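Local coordinates for protein inositol 2-dehydrogenase (Sinorhizobium meliloti, PDB 4HKT) that catalyses the NAD-dependent oxidation of myo-inositol to 2-keto-myo-inositol, the first step in the breakdown of this polyol, at residues B[74-79]-B[90-95]; B[83-88]-B[107-112]; B[214-217]-B[223-226]. One frame throughout, in Å; residues are numbered along the deposited sequence.

From the N terminus the first segment met is 74-79, at the start of helix 76-85, followed by 83-88 at the end of the same helix. Contact 1 closes when strand 89-93 brings 90-95 back to the helix start; contact 2 closes later, when helix 100-112 sets 107-112 beside the helix end. Their segments alternate, so the two loops cross, and they touch where I90 packs on F83 and A84. Both lie in the NAD-binding Rossmann domain. Contact 3 follows in series within the C-terminal domain, closing the loop of the hairpin 211-218/223-229; its centre is about 27 Å from that of contact 1 and about 34 Å from that of contact 2.

Contact 1: residues B[74-79]-B[90-95]; sequences DTHADL and IFCEKP
H76 carries its ring beside its own backbone N (chi1 -69°), while C92 holds SG anti to its backbone N (chi1 -166°), and these two torsions lay the thiol over one face of the imidazole. SG sits 3.9 Å from the centroid of the H76 ring, offset toward the rim, with CG of H76 3.7 Å away: a sulfur-aromatic contact. The rim of the ring meets backbone oxygens. ND1 of H76 donates to O of P95 at 2.6 Å; the oxygen lies in the ring plane, and the bond runs nearly along the C=O axis, with 161° at the hydrogen. Farther round the same edge, CE1 of H76 is 3.5 Å from O of K94. The peptide bond before P95 is cis, and E93, K94 and P95 form the EKP motif of the Gfo/Idh/MocA family. Beyond the two segments, NE2 of H76 is hydrogen-bonded to O of T71, OE2 of E93 to H18, and NZ of K94 to O of D171. The contact thus ties the first turn of helix 76-85 to the end of strand 89-93 and the loop that leaves it, inside one beta-alpha-beta unit of the Rossmann fold. A leucine in place of H76 would probably leave the carbonyls of P95 and T71 without their donor and the loop at P95 freer to shift. Because both ring nitrogens face carbonyl oxygens, the surroundings would favour an imidazole protonated at both, and the buried ring is fixed in rotation by the two bonds.

Contact 2: residues B[83-88]-B[107-112]; sequences FARAGK and LKVVSD. With EDO (1,2-ethanediol), chain T.
A84 and V110 bring the two helices closest, their CA atoms 5.9 Å apart, where the last turn of helix 76-85 lies beside the end of helix 100-112. Just past this point the first helix stops in a Schellman motif: G87 takes a positive phi of 82°, and two bonds run back into the last turn, K88 N to F83 O at 2.9 Å and G87 N to A84 O at 3.1 Å. The small side chain of A84 permits the close approach; its CB touches CG2 of V110 at 4.4 Å, although the side chain of V110 starts out away from the other helix, and lies 4.5 Å from CG1 of V109. V109, whose side chain starts out toward the other helix, mainly meets R85. The R85 chain is extended from CG to NE and crosses V109 at about a right angle, bringing its flat guanidinium over the valine: CG1 of V109 lies 3.8 Å above the plane, over its centre, and CG2 touches NH2 of R85 at 3.7 Å. At the edge, near the guanidinium plane, NH1 of R85 donates to O1 of an ethanediol, probably from the crystallisation liquor; the diol comes too close to CD of R85, so its exact position is doubtful. On the outer side of helix 100-112, K108 NZ bridges to D112 one turn on, using the syn lone pair of OD2. A84 and F83 rest on I90 of strand 89-93, which seats the end of helix 76-85 on the parallel sheet of the Rossmann domain; A84 also touches T113 and A115 after the second helix, V109 and V110 reach E81 and I80 of helix 76-85, and F83 also meets helix 55-60.

Contact 3: residues B[214-217]-B[223-226]; sequences VILQ and QAII
The carbonyl oxygen of A224 is gripped twice from the facing strand: N of L216 donates to it at 2.8 Å in the carbonyl plane and almost straight, 170° at the hydrogen, while the CA-H of I215 approaches the same A224 O, with CA at 3.3 Å. L216 O is held in a similar way, by N of A224 at 2.9 Å and by the CA-H of Q223, though here the amide donor is tilted 22° from the carbonyl plane. A second reciprocal pair of bonds joins V214 and I226. Strands 211-218 and 223-229 thereby form an antiparallel hairpin, with V214-I226 and L216-A224 as hydrogen-bonded pairs and I215-I225 and Q217-Q223 as non-hydrogen-bonded ones, in the middle of the large mixed sheet of the C-terminal domain. The face bearing V214, L216, A224 and I226 is apolar: CB of L216 lies 4.1 Å from CB of A224, and the leucine and I226 cross obliquely, meeting through their CD1 methyls. Helix 168-184 packs on this face, with F169, F177 and A180 against it. On the other face Q217 and Q223 run side by side, both extended beyond CG, their amide planes 61° apart; NE2 of Q217 rests on CG of Q223 at 3.6 Å. Each NE2 bonds to O of G221 in the turn, giving that carbonyl two donors. The same amides also reach across to residues of the second subunit: Q217 NE2 to O of A195, Q223 NE2 to O of S211, and Q223 OE1 to the hydroxyls of S213 and T194, all four of the second subunit. I225 packs against I225 of the second subunit.

Contact 1: residues B[74-79]-B[90-95]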
ATOM      1  N   ASP B  74      11.192 -15.374  37.617  1.00 26.60           N
ATOM      2  CA  ASP B  74      11.334 -15.482  39.075  1.00 28.21           C
ATOM      3  C   ASP B  74      12.721 -15.176  39.671  1.00 26.40           C
ATOM      4  O   ASP B  74      12.828 -15.075  40.872  1.00 26.80           O
ATOM      5  CB  ASP B  74      10.795 -16.834  39.596  1.00 31.93           C
ATOM      6  CG  ASP B  74      11.625 -18.035  39.145  1.00 33.88           C
ATOM      7  OD1 ASP B  74      12.708 -17.879  38.564  1.00 36.14           O
ATOM      8  OD2 ASP B  74      11.190 -19.168  39.412  1.00 40.82           O
ATOM      9  N   THR B  75      13.741 -14.972  38.833  1.00 23.66           N
ATOM     10  CA  THR B  75      15.072 -14.554  39.283  1.00 23.70           C
ATOM     11  C   THR B  75      15.394 -13.070  39.083  1.00 22.12           C
ATOM     12  O   THR B  75      16.375 -12.578  39.615  1.00 20.81           O
ATOM     13  CB  THR B  75      16.149 -15.338  38.534  1.00 25.76           C
ATOM     14  OG1 THR B  75      16.051 -15.068  37.124  1.00 26.30           O
ATOM     15  CG2 THR B  75      15.982 -16.867  38.791  1.00 28.27           C
ATOM     16  N   HIS B  76      14.544 -12.351  38.350  1.00 20.13           N
ATOM     17  CA  HIS B  76      14.825 -10.958  37.998  1.00 20.24           C
ATOM     18  C   HIS B  76      15.073 -10.028  39.156  1.00 18.60           C
ATOM     19  O   HIS B  76      16.112  -9.359  39.184  1.00 15.23           O
ATOM     20  CB  HIS B  76      13.748 -10.421  37.047  1.00 20.15           C
ATOM     21  CG  HIS B  76      13.814 -11.071  35.700  1.00 21.66           C
ATOM     22  ND1 HIS B  76      13.053 -10.665  34.620  1.00 23.72           N
ATOM     23  CD2 HIS B  76      14.577 -12.103  35.261  1.00 21.74           C
ATOM     24  CE1 HIS B  76      13.337 -11.427  33.579  1.00 23.64           C
ATOM     25  NE2 HIS B  76      14.263 -12.304  33.943  1.00 25.04           N
ATOM     26  N   ALA B  77      14.148  -9.948  40.107  1.00 16.28           N
ATOM     27  CA  ALA B  77      14.277  -8.883  41.100  1.00 17.39           C
ATOM     28  C   ALA B  77      15.524  -9.081  41.986  1.00 19.23           C
ATOM     29  O   ALA B  77      16.245  -8.122  42.330  1.00 17.39           O
ATOM     30  CB  ALA B  77      13.020  -8.741  41.932  1.00 18.02           C
ATOM     31  N   ASP B  78      15.772 -10.333  42.331  1.00 20.24           N
ATOM     32  CA  ASP B  78      16.912 -10.675  43.175  1.00 21.27           C
ATOM     33  C   ASP B  78      18.213 -10.390  42.423  1.00 19.87           C
ATOM     34  O   ASP B  78      19.163  -9.877  42.986  1.00 19.63           O
ATOM     35  CB  ASP B  78      16.849 -12.165  43.545  1.00 24.22           C
ATOM     36  CG  ASP B  78      15.826 -12.466  44.620  1.00 25.94           C
ATOM     37  OD1 ASP B  78      15.295 -11.531  45.240  1.00 29.12           O
ATOM     38  OD2 ASP B  78      15.534 -13.659  44.849  1.00 32.73           O
ATOM     39  N   LEU B  79      18.248 -10.727  41.152  1.00 19.38           N
ATOM     40  CA  LEU B  79      19.449 -10.495  40.365  1.00 19.35           C
ATOM     41  C   LEU B  79      19.718  -9.013  40.168  1.00 19.66           C
ATOM     42  O   LEU B  79      20.876  -8.573  40.274  1.00 20.43           O
ATOM     43  CB  LEU B  79      19.386 -11.225  39.043  1.00 19.94           C
ATOM     44  CG  LEU B  79      19.653 -12.717  39.158  1.00 20.43           C
ATOM     45  CD1 LEU B  79      19.357 -13.370  37.828  1.00 21.65           C
ATOM     46  CD2 LEU B  79      21.090 -13.021  39.601  1.00 22.28           C
ATOM     47  N   ILE B  90      22.824  -2.540  34.849  1.00 23.98           N
ATOM     48  CA  ILE B  90      21.902  -3.666  34.680  1.00 21.95           C
ATOM     49  C   ILE B  90      20.867  -3.391  33.587  1.00 20.11           C
ATOM     50  O   ILE B  90      20.152  -2.385  33.591  1.00 19.03           O
ATOM     51  CB  ILE B  90      21.128  -3.917  35.987  1.00 21.89           C
ATOM     52  CG1 ILE B  90      22.069  -4.115  37.165  1.00 22.30           C
ATOM     53  CG2 ILE B  90      20.219  -5.117  35.872  1.00 22.48           C
ATOM     54  CD1 ILE B  90      21.573  -3.410  38.406  1.00 23.62           C
ATOM     55  N   PHE B  91      20.815  -4.297  32.655  1.00 19.38           N
ATOM     56  CA  PHE B  91      19.735  -4.335  31.712  1.00 21.91           C
ATOM     57  C   PHE B  91      18.944  -5.596  32.057  1.00 21.54           C
ATOM     58  O   PHE B  91      19.501  -6.698  32.028  1.00 25.42           O
ATOM     59  CB  PHE B  91      20.244  -4.420  30.277  1.00 22.07           C
ATOM     60  CG  PHE B  91      19.152  -4.601  29.290  1.00 23.52           C
ATOM     61  CD1 PHE B  91      18.557  -3.499  28.684  1.00 25.29           C
ATOM     62  CD2 PHE B  91      18.665  -5.852  29.022  1.00 23.91           C
ATOM     63  CE1 PHE B  91      17.497  -3.666  27.816  1.00 24.51           C
ATOM     64  CE2 PHE B  91      17.604  -6.033  28.164  1.00 25.42           C
ATOM     65  CZ  PHE B  91      17.013  -4.932  27.561  1.00 23.99           C
ATOM     66  N   CYS B  92      17.654  -5.453  32.336  1.00 20.52           N
ATOM     67  CA  CYS B  92      16.852  -6.609  32.672  1.00 19.75           C
ATOM     68  C   CYS B  92      15.642  -6.800  31.758  1.00 20.33           C
ATOM     69  O   CYS B  92      14.849  -5.898  31.615  1.00 19.82           O
ATOM     70  CB  CYS B  92      16.389  -6.519  34.125  1.00 19.29           C
ATOM     71  SG  CYS B  92      15.731  -8.089  34.724  1.00 23.02           S
ATOM     72  N   GLU B  93      15.522  -7.969  31.141  1.00 21.75           N
ATOM     73  CA  GLU B  93      14.308  -8.313  30.402  1.00 24.87           C
ATOM     74  C   GLU B  93      13.050  -8.198  31.299  1.00 23.90           C
ATOM     75  O   GLU B  93      13.106  -8.418  32.510  1.00 21.36           O
ATOM     76  CB  GLU B  93      14.397  -9.707  29.819  1.00 28.83           C
ATOM     77  CG  GLU B  93      15.052  -9.760  28.446  1.00 36.88           C
ATOM     78  CD  GLU B  93      14.235  -9.034  27.369  1.00 38.20           C
ATOM     79  OE1 GLU B  93      12.987  -9.036  27.450  1.00 40.39           O
ATOM     80  OE2 GLU B  93      14.856  -8.415  26.481  1.00 40.09           O
ATOM     81  N   LYS B  94      11.931  -7.848  30.684  1.00 23.23           N
ATOM     82  CA  LYS B  94      10.684  -7.753  31.406  1.00 25.79           C
ATOM     83  C   LYS B  94      10.408  -9.098  32.043  1.00 24.09           C
ATOM     84  O   LYS B  94      10.817 -10.122  31.509  1.00 24.23           O
ATOM     85  CB  LYS B  94       9.536  -7.394  30.472  1.00 27.12           C
ATOM     86  CG  LYS B  94       9.071  -8.576  29.660  1.00 28.01           C
ATOM     87  CD  LYS B  94       7.699  -8.368  29.104  1.00 31.22           C
ATOM     88  CE  LYS B  94       7.303  -9.565  28.282  1.00 29.68           C
ATOM     89  NZ  LYS B  94       6.835 -10.648  29.165  1.00 28.65           N
ATOM     90  N   PRO B  95       9.727  -9.108  33.193  1.00 24.42           N
ATOM     91  CA  PRO B  95       9.403  -7.984  34.060  1.00 24.98           C
ATOM     92  C   PRO B  95      10.498  -7.869  35.129  1.00 23.88           C
ATOM     93  O   PRO B  95      11.412  -8.687  35.178  1.00 22.64           O
ATOM     94  CB  PRO B  95       8.101  -8.431  34.726  1.00 24.53           C
ATOM     95  CG  PRO B  95       8.267  -9.894  34.864  1.00 25.32           C
ATOM     96  CD  PRO B  95       9.091 -10.346  33.680  1.00 25.49           C
TER

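Contact 2: residues B[83-88]-B[107-112]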
ATOM      1  N   PHE B  83      23.196  -7.256  41.494  1.00 21.25           N
ATOM      2  CA  PHE B  83      24.131  -6.592  40.603  1.00 21.94           C
ATOM      3  C   PHE B  83      24.200  -5.102  40.875  1.00 22.82           C
ATOM      4  O   PHE B  83      25.272  -4.479  40.688  1.00 24.82           O
ATOM      5  CB  PHE B  83      23.891  -6.994  39.138  1.00 21.68           C
ATOM      6  CG  PHE B  83      24.429  -8.346  38.816  1.00 23.55           C
ATOM      7  CD1 PHE B  83      25.721  -8.486  38.328  1.00 26.12           C
ATOM      8  CD2 PHE B  83      23.700  -9.487  39.070  1.00 24.01           C
ATOM      9  CE1 PHE B  83      26.248  -9.742  38.063  1.00 26.60           C
ATOM     10  CE2 PHE B  83      24.208 -10.737  38.781  1.00 25.36           C
ATOM     11  CZ  PHE B  83      25.496 -10.865  38.283  1.00 27.95           C
ATOM     12  N   ALA B  84      23.100  -4.533  41.373  1.00 21.09           N
ATOM     13  CA  ALA B  84      23.071  -3.171  41.830  1.00 22.28           C
ATOM     14  C   ALA B  84      24.076  -2.990  42.971  1.00 26.72           C
ATOM     15  O   ALA B  84      24.924  -2.063  42.952  1.00 22.95           O
ATOM     16  CB  ALA B  84      21.692  -2.772  42.332  1.00 21.25           C
ATOM     17  N   ARG B  85      23.955  -3.850  43.981  1.00 22.08           N
ATOM     18  CA  ARG B  85      24.903  -3.808  45.098  1.00 23.63           C
ATOM     19  C   ARG B  85      26.340  -4.089  44.691  1.00 24.53           C
ATOM     20  O   ARG B  85      27.263  -3.549  45.299  1.00 26.99           O
ATOM     21  CB  ARG B  85      24.475  -4.773  46.188  1.00 22.84           C
ATOM     22  CG  ARG B  85      23.322  -4.223  46.972  1.00 22.22           C
ATOM     23  CD  ARG B  85      22.771  -5.274  47.909  1.00 23.99           C
ATOM     24  NE  ARG B  85      21.813  -4.682  48.797  1.00 21.64           N
ATOM     25  CZ  ARG B  85      20.564  -5.086  48.944  1.00 22.60           C
ATOM     26  NH1 ARG B  85      20.103  -6.139  48.294  1.00 22.41           N
ATOM     27  NH2 ARG B  85      19.786  -4.414  49.762  1.00 22.01           N
ATOM     28  N   ALA B  86      26.542  -4.899  43.670  1.00 24.57           N
ATOM     29  CA  ALA B  86      27.886  -5.159  43.177  1.00 26.98           C
ATOM     30  C   ALA B  86      28.466  -4.067  42.265  1.00 29.04           C
ATOM     31  O   ALA B  86      29.613  -4.184  41.824  1.00 27.79           O
ATOM     32  CB  ALA B  86      27.934  -6.484  42.459  1.00 28.16           C
ATOM     33  N   GLY B  87      27.673  -3.044  41.957  1.00 29.44           N
ATOM     34  CA  GLY B  87      28.125  -1.926  41.130  1.00 30.03           C
ATOM     35  C   GLY B  87      28.088  -2.162  39.631  1.00 29.27           C
ATOM     36  O   GLY B  87      28.706  -1.419  38.898  1.00 33.98           O
ATOM     37  N   LYS B  88      27.389  -3.184  39.151  1.00 27.92           N
ATOM     38  CA  LYS B  88      27.257  -3.384  37.709  1.00 26.85           C
ATOM     39  C   LYS B  88      26.093  -2.532  37.214  1.00 27.08           C
ATOM     40  O   LYS B  88      25.150  -2.290  37.973  1.00 25.85           O
ATOM     41  CB  LYS B  88      26.992  -4.848  37.359  1.00 27.73           C
ATOM     42  CG  LYS B  88      28.228  -5.721  37.152  1.00 28.26           C
ATOM     43  CD  LYS B  88      29.008  -5.993  38.420  1.00 29.12           C
ATOM     44  CE  LYS B  88      30.101  -7.014  38.132  1.00 31.42           C
ATOM     45  NZ  LYS B  88      31.147  -7.089  39.184  1.00 30.67           N
ATOM     46  N   LEU B 107      13.388  -1.514  43.230  1.00 19.50           N
ATOM     47  CA  LEU B 107      13.693  -0.141  42.830  1.00 18.80           C
ATOM     48  C   LEU B 107      14.267   0.708  43.973  1.00 20.26           C
ATOM     49  O   LEU B 107      15.092   1.562  43.736  1.00 18.81           O
ATOM     50  CB  LEU B 107      12.442   0.528  42.246  1.00 19.14           C
ATOM     51  CG  LEU B 107      11.843  -0.170  41.000  1.00 18.47           C
ATOM     52  CD1 LEU B 107      10.671   0.615  40.437  1.00 20.28           C
ATOM     53  CD2 LEU B 107      12.893  -0.444  39.919  1.00 20.67           C
ATOM     54  N   LYS B 108      13.864   0.448  45.210  1.00 21.28           N
ATOM     55  CA  LYS B 108      14.452   1.135  46.352  1.00 24.13           C
ATOM     56  C   LYS B 108      15.951   0.737  46.463  1.00 23.27           C
ATOM     57  O   LYS B 108      16.793   1.593  46.636  1.00 23.74           O
ATOM     58  CB  LYS B 108      13.660   0.835  47.631  1.00 28.68           C
ATOM     59  CG  LYS B 108      13.951   1.790  48.796  1.00 35.06           C
ATOM     60  CD  LYS B 108      13.447   1.245  50.132  1.00 38.64           C
ATOM     61  CE  LYS B 108      13.725   2.199  51.306  1.00 43.74           C
ATOM     62  NZ  LYS B 108      15.077   2.842  51.237  1.00 42.91           N
ATOM     63  N   VAL B 109      16.295  -0.532  46.275  1.00 20.62           N
ATOM     64  CA  VAL B 109      17.685  -0.929  46.313  1.00 20.38           C
ATOM     65  C   VAL B 109      18.438  -0.254  45.161  1.00 21.74           C
ATOM     66  O   VAL B 109      19.566   0.243  45.354  1.00 23.72           O
ATOM     67  CB  VAL B 109      17.856  -2.454  46.247  1.00 20.10           C
ATOM     68  CG1 VAL B 109      19.328  -2.820  46.127  1.00 20.24           C
ATOM     69  CG2 VAL B 109      17.187  -3.135  47.450  1.00 19.72           C
ATOM     70  N   VAL B 110      17.835  -0.231  43.978  1.00 20.02           N
ATOM     71  CA  VAL B 110      18.455   0.403  42.809  1.00 22.59           C
ATOM     72  C   VAL B 110      18.696   1.902  43.053  1.00 23.79           C
ATOM     73  O   VAL B 110      19.761   2.419  42.699  1.00 25.64           O
ATOM     74  CB  VAL B 110      17.584   0.187  41.542  1.00 22.75           C
ATOM     75  CG1 VAL B 110      17.947   1.181  40.429  1.00 22.70           C
ATOM     76  CG2 VAL B 110      17.708  -1.264  41.054  1.00 21.29           C
ATOM     77  N   SER B 111      17.718   2.580  43.646  1.00 24.53           N
ATOM     78  CA  SER B 111      17.866   3.986  44.003  1.00 28.37           C
ATOM     79  C   SER B 111      18.939   4.213  45.103  1.00 31.25           C
ATOM     80  O   SER B 111      19.783   5.101  44.976  1.00 27.55           O
ATOM     81  CB  SER B 111      16.524   4.557  44.447  1.00 30.60           C
ATOM     82  OG  SER B 111      16.691   5.905  44.807  1.00 32.44           O
ATOM     83  N   ASP B 112      18.927   3.388  46.159  1.00 30.11           N
ATOM     84  CA  ASP B 112      19.913   3.523  47.241  1.00 31.15           C
ATOM     85  C   ASP B 112      21.366   3.318  46.782  1.00 30.13           C
ATOM     86  O   ASP B 112      22.265   3.964  47.314  1.00 32.24           O
ATOM     87  CB  ASP B 112      19.590   2.588  48.415  1.00 31.89           C
ATOM     88  CG  ASP B 112      18.379   3.042  49.212  1.00 31.69           C
ATOM     89  OD1 ASP B 112      17.901   4.173  49.042  1.00 32.07           O
ATOM     90  OD2 ASP B 112      17.873   2.240  50.012  1.00 34.37           O
TER
HETATM   91  C1  EDO T 403      22.705  -8.137  47.141  1.00 37.40           C
HETATM   92  O1  EDO T 403      21.327  -8.470  47.109  1.00 26.73           O
HETATM   93  C2  EDO T 403      23.560  -9.368  47.030  1.00 35.93           C
HETATM   94  O2  EDO T 403      24.643  -9.190  47.888  1.00 39.81           O

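Contact 3: residues B[214-217]-B[223-226]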
ATOM      1  N   VAL B 214      -8.448  -3.827  25.825  1.00 15.09           N
ATOM      2  CA  VAL B 214      -8.268  -2.892  26.949  1.00 14.50           C
ATOM      3  C   VAL B 214      -8.474  -1.450  26.482  1.00 13.86           C
ATOM      4  O   VAL B 214      -8.125  -1.133  25.389  1.00 13.57           O
ATOM      5  CB  VAL B 214      -6.881  -3.003  27.563  1.00 15.26           C
ATOM      6  CG1 VAL B 214      -6.807  -2.169  28.832  1.00 15.68           C
ATOM      7  CG2 VAL B 214      -6.531  -4.436  27.913  1.00 15.45           C
ATOM      8  N   ILE B 215      -9.103  -0.624  27.298  1.00 14.49           N
ATOM      9  CA  ILE B 215      -9.136   0.812  27.110  1.00 15.44           C
ATOM     10  C   ILE B 215      -8.493   1.484  28.325  1.00 15.49           C
ATOM     11  O   ILE B 215      -8.907   1.243  29.471  1.00 15.37           O
ATOM     12  CB  ILE B 215     -10.558   1.389  26.984  1.00 15.87           C
ATOM     13  CG1 ILE B 215     -11.368   0.704  25.910  1.00 15.65           C
ATOM     14  CG2 ILE B 215     -10.469   2.893  26.700  1.00 16.13           C
ATOM     15  CD1 ILE B 215     -12.877   0.961  26.065  1.00 15.72           C
ATOM     16  N   LEU B 216      -7.492   2.318  28.043  1.00 14.70           N
ATOM     17  CA  LEU B 216      -6.836   3.169  28.997  1.00 14.30           C
ATOM     18  C   LEU B 216      -7.270   4.617  28.771  1.00 14.51           C
ATOM     19  O   LEU B 216      -7.454   5.018  27.623  1.00 13.78           O
ATOM     20  CB  LEU B 216      -5.315   3.118  28.784  1.00 15.83           C
ATOM     21  CG  LEU B 216      -4.646   1.758  28.682  1.00 16.70           C
ATOM     22  CD1 LEU B 216      -3.134   1.942  28.541  1.00 17.30           C
ATOM     23  CD2 LEU B 216      -4.990   1.001  29.919  1.00 16.95           C
ATOM     24  N   GLN B 217      -7.419   5.380  29.853  1.00 13.51           N
ATOM     25  CA  GLN B 217      -7.766   6.788  29.710  1.00 14.42           C
ATOM     26  C   GLN B 217      -6.948   7.601  30.685  1.00 14.46           C
ATOM     27  O   GLN B 217      -6.696   7.173  31.824  1.00 14.11           O
ATOM     28  CB  GLN B 217      -9.274   7.008  29.873  1.00 14.64           C
ATOM     29  CG  GLN B 217      -9.729   8.465  29.801  1.00 14.98           C
ATOM     30  CD  GLN B 217     -11.200   8.608  29.568  1.00 15.42           C
ATOM     31  OE1 GLN B 217     -12.019   8.030  30.295  1.00 15.25           O
ATOM     32  NE2 GLN B 217     -11.565   9.367  28.559  1.00 16.15           N
ATOM     33  N   GLN B 223      -7.512   8.597  25.155  1.00 15.07           N
ATOM     34  CA  GLN B 223      -7.801   7.172  25.225  1.00 14.80           C
ATOM     35  C   GLN B 223      -6.895   6.288  24.362  1.00 16.42           C
ATOM     36  O   GLN B 223      -6.570   6.628  23.208  1.00 16.22           O
ATOM     37  CB  GLN B 223      -9.237   6.948  24.828  1.00 14.48           C
ATOM     38  CG  GLN B 223     -10.261   7.595  25.761  1.00 13.88           C
ATOM     39  CD  GLN B 223     -11.524   7.975  25.020  1.00 14.64           C
ATOM     40  OE1 GLN B 223     -12.224   7.116  24.538  1.00 15.51           O
ATOM     41  NE2 GLN B 223     -11.809   9.264  24.917  1.00 14.74           N
ATOM     42  N   ALA B 224      -6.542   5.125  24.917  1.00 14.58           N
ATOM     43  CA  ALA B 224      -5.754   4.127  24.213  1.00 14.84           C
ATOM     44  C   ALA B 224      -6.513   2.830  24.260  1.00 15.03           C
ATOM     45  O   ALA B 224      -6.906   2.396  25.296  1.00 14.64           O
ATOM     46  CB  ALA B 224      -4.382   3.944  24.849  1.00 14.85           C
ATOM     47  N   ILE B 225      -6.747   2.260  23.095  1.00 16.12           N
ATOM     48  CA  ILE B 225      -7.353   0.990  22.975  1.00 17.32           C
ATOM     49  C   ILE B 225      -6.266  -0.003  22.608  1.00 17.24           C
ATOM     50  O   ILE B 225      -5.449   0.243  21.707  1.00 18.68           O
ATOM     51  CB  ILE B 225      -8.359   1.009  21.824  1.00 19.59           C
ATOM     52  CG1 ILE B 225      -9.439   2.038  22.045  1.00 21.03           C
ATOM     53  CG2 ILE B 225      -9.032  -0.331  21.685  1.00 22.80           C
ATOM     54  CD1 ILE B 225     -10.392   2.170  20.861  1.00 20.41           C
ATOM     55  N   ILE B 226      -6.281  -1.146  23.265  1.00 16.22           N
ATOM     56  CA  ILE B 226      -5.289  -2.169  23.009  1.00 15.64           C
ATOM     57  C   ILE B 226      -6.056  -3.453  22.709  1.00 15.90           C
ATOM     58  O   ILE B 226      -6.978  -3.836  23.440  1.00 16.70           O
ATOM     59  CB  ILE B 226      -4.381  -2.435  24.207  1.00 15.10           C
ATOM     60  CG1 ILE B 226      -3.506  -1.254  24.526  1.00 15.53           C
ATOM     61  CG2 ILE B 226      -3.534  -3.689  23.958  1.00 14.68           C
ATOM     62  CD1 ILE B 226      -3.082  -1.281  25.979  1.00 15.98           C
TER